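Local coordinates for protein-L-isoaspartate(D-aspartate) O-methyltransferase (Sulfolobus tokodaii, PDB 1VBF), which probably catalyses the S-adenosyl-L-methionine-dependent methyl esterification of L-isoaspartyl residues in aged proteins, a step in their repair or degradation, at residues G125-E130 and L148-Q154; V138-A144 and M161-G166. All coordinates share one frame; numbering follows the deposited sequence.

Interaction 1: G125-E130 and L148-Q154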
loop_
_atom_site.group_PDB
_atom_site.type_symbol
_atom_site.label_atom_id
_atom_site.label_comp_id
_atom_site.label_asym_id
_atom_site.label_seq_id
_atom_site.Cartn_x
_atom_site.Cartn_y
_atom_site.Cartn_z
ATOM N N GLY B 125 -6.743 -19.230 27.958
ATOM C CA GLY B 125 -5.358 -19.124 28.381
ATOM C C GLY B 125 -4.944 -17.726 28.797
ATOM O O GLY B 125 -3.975 -17.540 29.532
ATOM N N THR B 126 -5.679 -16.737 28.308
ATOM C CA THR B 126 -5.432 -15.339 28.625
ATOM C C THR B 126 -5.566 -15.097 30.134
ATOM O O THR B 126 -5.043 -14.123 30.682
ATOM C CB THR B 126 -6.419 -14.496 27.826
ATOM O OG1 THR B 126 -5.810 -14.132 26.586
ATOM C CG2 THR B 126 -6.861 -13.282 28.583
ATOM N N LEU B 127 -6.256 -16.015 30.801
ATOM C CA LEU B 127 -6.457 -15.915 32.237
ATOM C C LEU B 127 -5.340 -16.649 32.962
ATOM O O LEU B 127 -5.201 -16.552 34.187
ATOM C CB LEU B 127 -7.799 -16.537 32.619
ATOM C CG LEU B 127 -8.969 -15.911 31.858
ATOM C CD1 LEU B 127 -10.245 -16.704 32.083
ATOM C CD2 LEU B 127 -9.123 -14.457 32.294
ATOM N N GLY B 128 -4.522 -17.364 32.201
ATOM C CA GLY B 128 -3.473 -18.131 32.830
ATOM C C GLY B 128 -4.209 -19.163 33.651
ATOM O O GLY B 128 -5.223 -19.681 33.190
ATOM N N TYR B 129 -3.719 -19.452 34.854
ATOM C CA TYR B 129 -4.355 -20.424 35.742
ATOM C C TYR B 129 -4.029 -20.137 37.203
ATOM O O TYR B 129 -3.062 -20.636 37.768
ATOM C CB TYR B 129 -3.931 -21.850 35.403
ATOM C CG TYR B 129 -4.890 -22.873 35.956
ATOM C CD1 TYR B 129 -6.215 -22.910 35.525
ATOM C CD2 TYR B 129 -4.493 -23.781 36.941
ATOM C CE1 TYR B 129 -7.116 -23.814 36.055
ATOM C CE2 TYR B 129 -5.395 -24.697 37.480
ATOM C CZ TYR B 129 -6.705 -24.705 37.034
ATOM O OH TYR B 129 -7.609 -25.577 37.575
ATOM N N GLU B 130 -4.894 -19.309 37.777
ATOM C CA GLU B 130 -4.827 -18.834 39.157
ATOM C C GLU B 130 -4.516 -19.899 40.182
ATOM O O GLU B 130 -3.597 -19.791 40.964
ATOM C CB GLU B 130 -6.171 -18.199 39.561
ATOM C CG GLU B 130 -6.162 -16.689 39.725
ATOM C CD GLU B 130 -5.043 -16.219 40.623
ATOM O OE1 GLU B 130 -5.010 -16.651 41.801
ATOM O OE2 GLU B 130 -4.201 -15.415 40.148
ATOM N N LEU B 148 0.738 -10.345 28.641
ATOM C CA LEU B 148 -0.384 -11.025 29.257
ATOM C C LEU B 148 -0.282 -10.834 30.758
ATOM O O LEU B 148 0.621 -11.326 31.414
ATOM C CB LEU B 148 -0.376 -12.501 28.894
ATOM C CG LEU B 148 -0.725 -12.739 27.434
ATOM C CD1 LEU B 148 -0.397 -14.161 27.062
ATOM C CD2 LEU B 148 -2.180 -12.448 27.219
ATOM N N CYS B 149 -1.244 -10.097 31.276
ATOM C CA CYS B 149 -1.358 -9.738 32.669
ATOM C C CYS B 149 -1.565 -10.868 33.687
ATOM O O CYS B 149 -0.866 -10.921 34.692
ATOM C CB CYS B 149 -2.475 -8.723 32.716
ATOM S SG CYS B 149 -3.200 -8.133 34.271
ATOM N N LYS B 150 -2.513 -11.766 33.455
ATOM C CA LYS B 150 -2.735 -12.853 34.407
ATOM C C LYS B 150 -1.493 -13.745 34.554
ATOM O O LYS B 150 -1.017 -13.984 35.667
ATOM C CB LYS B 150 -3.944 -13.706 33.999
ATOM C CG LYS B 150 -5.240 -12.967 34.032
ATOM C CD LYS B 150 -5.467 -12.332 35.385
ATOM C CE LYS B 150 -6.821 -11.652 35.429
ATOM N NZ LYS B 150 -7.174 -11.119 36.770
ATOM N N PRO B 151 -0.958 -14.262 33.433
ATOM C CA PRO B 151 0.237 -15.111 33.535
ATOM C C PRO B 151 1.327 -14.364 34.307
ATOM O O PRO B 151 1.884 -14.876 35.273
ATOM C CB PRO B 151 0.626 -15.331 32.082
ATOM C CG PRO B 151 -0.701 -15.287 31.374
ATOM C CD PRO B 151 -1.397 -14.127 32.035
ATOM N N TYR B 152 1.609 -13.136 33.884
ATOM C CA TYR B 152 2.607 -12.333 34.557
ATOM C C TYR B 152 2.343 -12.225 36.065
ATOM O O TYR B 152 3.286 -12.282 36.863
ATOM C CB TYR B 152 2.671 -10.925 33.960
ATOM C CG TYR B 152 3.799 -10.094 34.535
ATOM C CD1 TYR B 152 5.100 -10.232 34.068
ATOM C CD2 TYR B 152 3.573 -9.230 35.603
ATOM C CE1 TYR B 152 6.154 -9.535 34.661
ATOM C CE2 TYR B 152 4.609 -8.531 36.200
ATOM C CZ TYR B 152 5.901 -8.683 35.737
ATOM O OH TYR B 152 6.931 -8.001 36.369
ATOM N N GLU B 153 1.082 -12.060 36.466
ATOM C CA GLU B 153 0.792 -11.943 37.896
ATOM C C GLU B 153 1.055 -13.281 38.572
ATOM O O GLU B 153 1.562 -13.339 39.691
ATOM C CB GLU B 153 -0.668 -11.549 38.157
ATOM C CG GLU B 153 -1.144 -10.311 37.427
ATOM C CD GLU B 153 -2.623 -10.016 37.670
ATOM O OE1 GLU B 153 -3.465 -10.951 37.570
ATOM O OE2 GLU B 153 -2.936 -8.834 37.949
ATOM N N GLN B 154 0.703 -14.358 37.884
ATOM C CA GLN B 154 0.896 -15.692 38.412
ATOM C C GLN B 154 2.386 -16.130 38.494
ATOM O O GLN B 154 2.733 -17.081 39.190
ATOM C CB GLN B 154 0.050 -16.653 37.574
ATOM C CG GLN B 154 -1.447 -16.499 37.836
ATOM C CD GLN B 154 -2.319 -17.014 36.705
ATOM O OE1 GLN B 154 -2.021 -18.025 36.079
ATOM N NE2 GLN B 154 -3.416 -16.323 36.451
HETATM O O HOH W 1 -3.386 -11.656 30.851
#
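Gln154, in the last turn of helix 149-154, reaches across to the loop after strand 118-122 and reads two of its backbone groups with one amide. Here the short helix of a Rossmann-like methyltransferase fold lies over the parallel strands 135-140 and 159-165. The first torsion sets CG of Gln154 anti to its own carbonyl carbon (chi1 -72°), and an extended chain carries the amide to the loop. Gln154 NE2 donates to Leu127 O over 2.9 Å with a fairly straight N-H (160°), the acceptor lying almost in the amide plane. Gln154 OE1 takes the N-H of Tyr129, a bond modelled rather short at 2.5 Å; as built, both ends of the amide are used, which probably settles its flip. Between these two anchors Gly128 turns the chain with a positive phi, which suits a glycine. The side chain of Tyr129 leaves the backbone away from the helix and packs on Lys119 and Ile121 of strand 118-122. Glu130 crosses Gln154 at the more open end, its carboxylate plane nearly perpendicular to the amide, with Glu130 OE2 3.8 Å from Gln154 CG. One turn back, Lys150 lays its aliphatic base along the loop, CG standing 3.5 Å from Thr126 O. A bend at chi2 (-54°) then leads the chain off to NZ, which pairs with Glu153 of a second subunit and, at long range, with its own Glu153. That subunit is also joined through a Cys149-Cys149 disulfide. Leu148, the N-cap residue, brings CD2 to 4.1 Å from Thr126 OG1, the two side chains crossing at about a right angle. Nearby a water bridges loop and helix, donating to Thr126 O and accepting from Lys150 N at 2.7 Å.

Interaction 2: V138-A144 and M161-G166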
loop_
_atom_site.group_PDB
_atom_site.type_symbol
_atom_site.label_atom_id
_atom_site.label_comp_id
_atom_site.label_asym_id
_atom_site.label_seq_id
_atom_site.Cartn_x
_atom_site.Cartn_y
_atom_site.Cartn_z
ATOM N N VAL B 138 6.632 -19.443 32.353
ATOM C CA VAL B 138 5.437 -19.400 31.530
ATOM C C VAL B 138 5.838 -19.266 30.058
ATOM O O VAL B 138 6.697 -18.456 29.713
ATOM C CB VAL B 138 4.544 -18.214 31.878
ATOM C CG1 VAL B 138 3.370 -18.202 30.935
ATOM C CG2 VAL B 138 4.088 -18.296 33.313
ATOM N N VAL B 139 5.232 -20.071 29.192
ATOM C CA VAL B 139 5.507 -20.011 27.760
ATOM C C VAL B 139 4.175 -19.810 27.080
ATOM O O VAL B 139 3.209 -20.483 27.425
ATOM C CB VAL B 139 6.010 -21.327 27.199
ATOM C CG1 VAL B 139 6.888 -21.073 25.969
ATOM C CG2 VAL B 139 6.697 -22.093 28.260
ATOM N N VAL B 140 4.107 -18.918 26.099
ATOM C CA VAL B 140 2.843 -18.703 25.394
ATOM C C VAL B 140 3.134 -19.020 23.944
ATOM O O VAL B 140 4.148 -18.595 23.452
ATOM C CB VAL B 140 2.374 -17.239 25.574
ATOM C CG1 VAL B 140 0.904 -17.093 25.161
ATOM C CG2 VAL B 140 2.574 -16.827 27.026
ATOM N N TRP B 141 2.269 -19.769 23.269
ATOM C CA TRP B 141 2.515 -20.144 21.881
ATOM C C TRP B 141 1.632 -19.419 20.892
ATOM O O TRP B 141 1.220 -19.971 19.869
ATOM C CB TRP B 141 2.348 -21.658 21.678
ATOM C CG TRP B 141 3.308 -22.500 22.476
ATOM C CD1 TRP B 141 3.025 -23.195 23.607
ATOM C CD2 TRP B 141 4.726 -22.664 22.251
ATOM N NE1 TRP B 141 4.160 -23.771 24.114
ATOM C CE2 TRP B 141 5.217 -23.469 23.310
ATOM C CE3 TRP B 141 5.619 -22.208 21.270
ATOM C CZ2 TRP B 141 6.573 -23.832 23.416
ATOM C CZ3 TRP B 141 6.983 -22.575 21.384
ATOM C CH2 TRP B 141 7.434 -23.376 22.450
ATOM N N ALA B 142 1.313 -18.182 21.216
ATOM C CA ALA B 142 0.503 -17.350 20.334
ATOM C C ALA B 142 0.730 -15.891 20.731
ATOM O O ALA B 142 1.009 -15.577 21.892
ATOM C CB ALA B 142 -0.962 -17.735 20.428
ATOM N N THR B 143 0.640 -15.000 19.760
ATOM C CA THR B 143 0.886 -13.593 20.027
ATOM C C THR B 143 -0.275 -12.908 20.768
ATOM O O THR B 143 -1.449 -13.278 20.611
ATOM C CB THR B 143 1.238 -12.842 18.689
ATOM O OG1 THR B 143 1.547 -11.486 18.978
ATOM C CG2 THR B 143 0.079 -12.872 17.695
ATOM N N ALA B 144 0.075 -11.925 21.595
ATOM C CA ALA B 144 -0.906 -11.154 22.363
ATOM C C ALA B 144 -0.827 -9.650 22.039
ATOM O O ALA B 144 0.190 -9.160 21.549
ATOM C CB ALA B 144 -0.691 -11.370 23.842
HETATM N N MSE B 161 9.217 -15.350 31.829
HETATM C CA MSE B 161 8.138 -15.625 30.883
HETATM C C MSE B 161 8.572 -15.321 29.456
HETATM O O MSE B 161 9.276 -14.343 29.208
HETATM C CB MSE B 161 6.884 -14.810 31.198
HETATM C CG MSE B 161 5.754 -15.017 30.173
HETATM SE SE MSE B 161 4.108 -14.013 30.583
HETATM C CE MSE B 161 2.854 -15.173 29.730
ATOM N N ILE B 162 8.164 -16.173 28.524
ATOM C CA ILE B 162 8.471 -15.972 27.122
ATOM C C ILE B 162 7.172 -15.974 26.321
ATOM O O ILE B 162 6.376 -16.904 26.439
ATOM C CB ILE B 162 9.442 -17.067 26.607
ATOM C CG1 ILE B 162 10.834 -16.791 27.176
ATOM C CG2 ILE B 162 9.501 -17.100 25.055
ATOM C CD1 ILE B 162 11.904 -17.746 26.735
ATOM N N LEU B 163 6.942 -14.917 25.540
ATOM C CA LEU B 163 5.750 -14.827 24.696
ATOM C C LEU B 163 5.927 -13.862 23.560
ATOM O O LEU B 163 6.751 -12.958 23.648
ATOM C CB LEU B 163 4.519 -14.357 25.468
ATOM C CG LEU B 163 4.496 -13.125 26.395
ATOM C CD1 LEU B 163 5.630 -12.152 26.168
ATOM C CD2 LEU B 163 3.166 -12.447 26.208
ATOM N N PRO B 164 5.155 -14.035 22.471
ATOM C CA PRO B 164 5.212 -13.154 21.300
ATOM C C PRO B 164 4.198 -12.021 21.529
ATOM O O PRO B 164 3.019 -12.276 21.804
ATOM C CB PRO B 164 4.765 -14.048 20.143
ATOM C CG PRO B 164 4.618 -15.429 20.749
ATOM C CD PRO B 164 4.316 -15.207 22.184
ATOM N N ILE B 165 4.653 -10.778 21.446
ATOM C CA ILE B 165 3.750 -9.648 21.611
ATOM C C ILE B 165 3.642 -8.847 20.318
ATOM O O ILE B 165 4.646 -8.480 19.708
ATOM C CB ILE B 165 4.217 -8.672 22.721
ATOM C CG1 ILE B 165 4.255 -9.383 24.072
ATOM C CG2 ILE B 165 3.267 -7.459 22.780
ATOM C CD1 ILE B 165 4.722 -8.485 25.168
ATOM N N GLY B 166 2.420 -8.572 19.898
ATOM C CA GLY B 166 2.260 -7.787 18.702
ATOM C C GLY B 166 0.944 -7.931 17.990
ATOM O O GLY B 166 0.357 -9.008 17.944
#
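Ile162 binds Val138 and Val140 through both of its backbone groups, its N donating to Val138 O (3.0 Å) and its O accepting from Val140 N, in the parallel pairing of two central strands of the Rossmann-like sheet. Beside these bonds, Val140 and Leu163 run side by side, pointing the same way. The pairing then breaks: residues 141-143 loop out, Pro164 packs against the loop with its CD on Ala142 O, and the backbones meet again two residues out of step, where Ala144 N donates to Pro164 O and Gly166 N to Ala144 O. Thr143 lies at this return. Its CB sits 4.0 Å from Pro164 CB; with OG1 swung opposite the backbone N (chi1 -177°), the Thr143 hydroxyl donates to Gly166 O at 2.9 Å, in the carbonyl plane and on a lone pair; CG2 stays 3.9 Å from that same oxygen. A valine in its place would probably leave Gly166 O without this donor and the segment ends less firmly held. A side-chain hydroxyl thus backs up the backbone bonds at Ala144 and Gly166, whereas before the loop only backbone groups make the polar bonds and side chains meet through apolar contacts.

How the interactions relate
The segments alternate along the chain: 125-130, 138-144, 148-154, 161-166. Interactions 1 and 2 therefore interlock, with centres about 11 Å apart. Together they outline a beta-alpha-beta crossover: strand 135-140 leads into helix 149-154, and the chain returns as the neighbouring parallel strand 159-165. Interaction 2 pairs the two strands, while interaction 1 ties the connecting helix to the loop that precedes the first of them. The layers meet directly, Pro151 lying over Val138 and Met161, and Leu148 CD1 packing 3.7 Å from Val140 CG1. Both contacts also touch a second subunit, interaction 1 through Cys149 and Lys150, interaction 2 through Ile165; the helix thus sits between sheet and subunit interface.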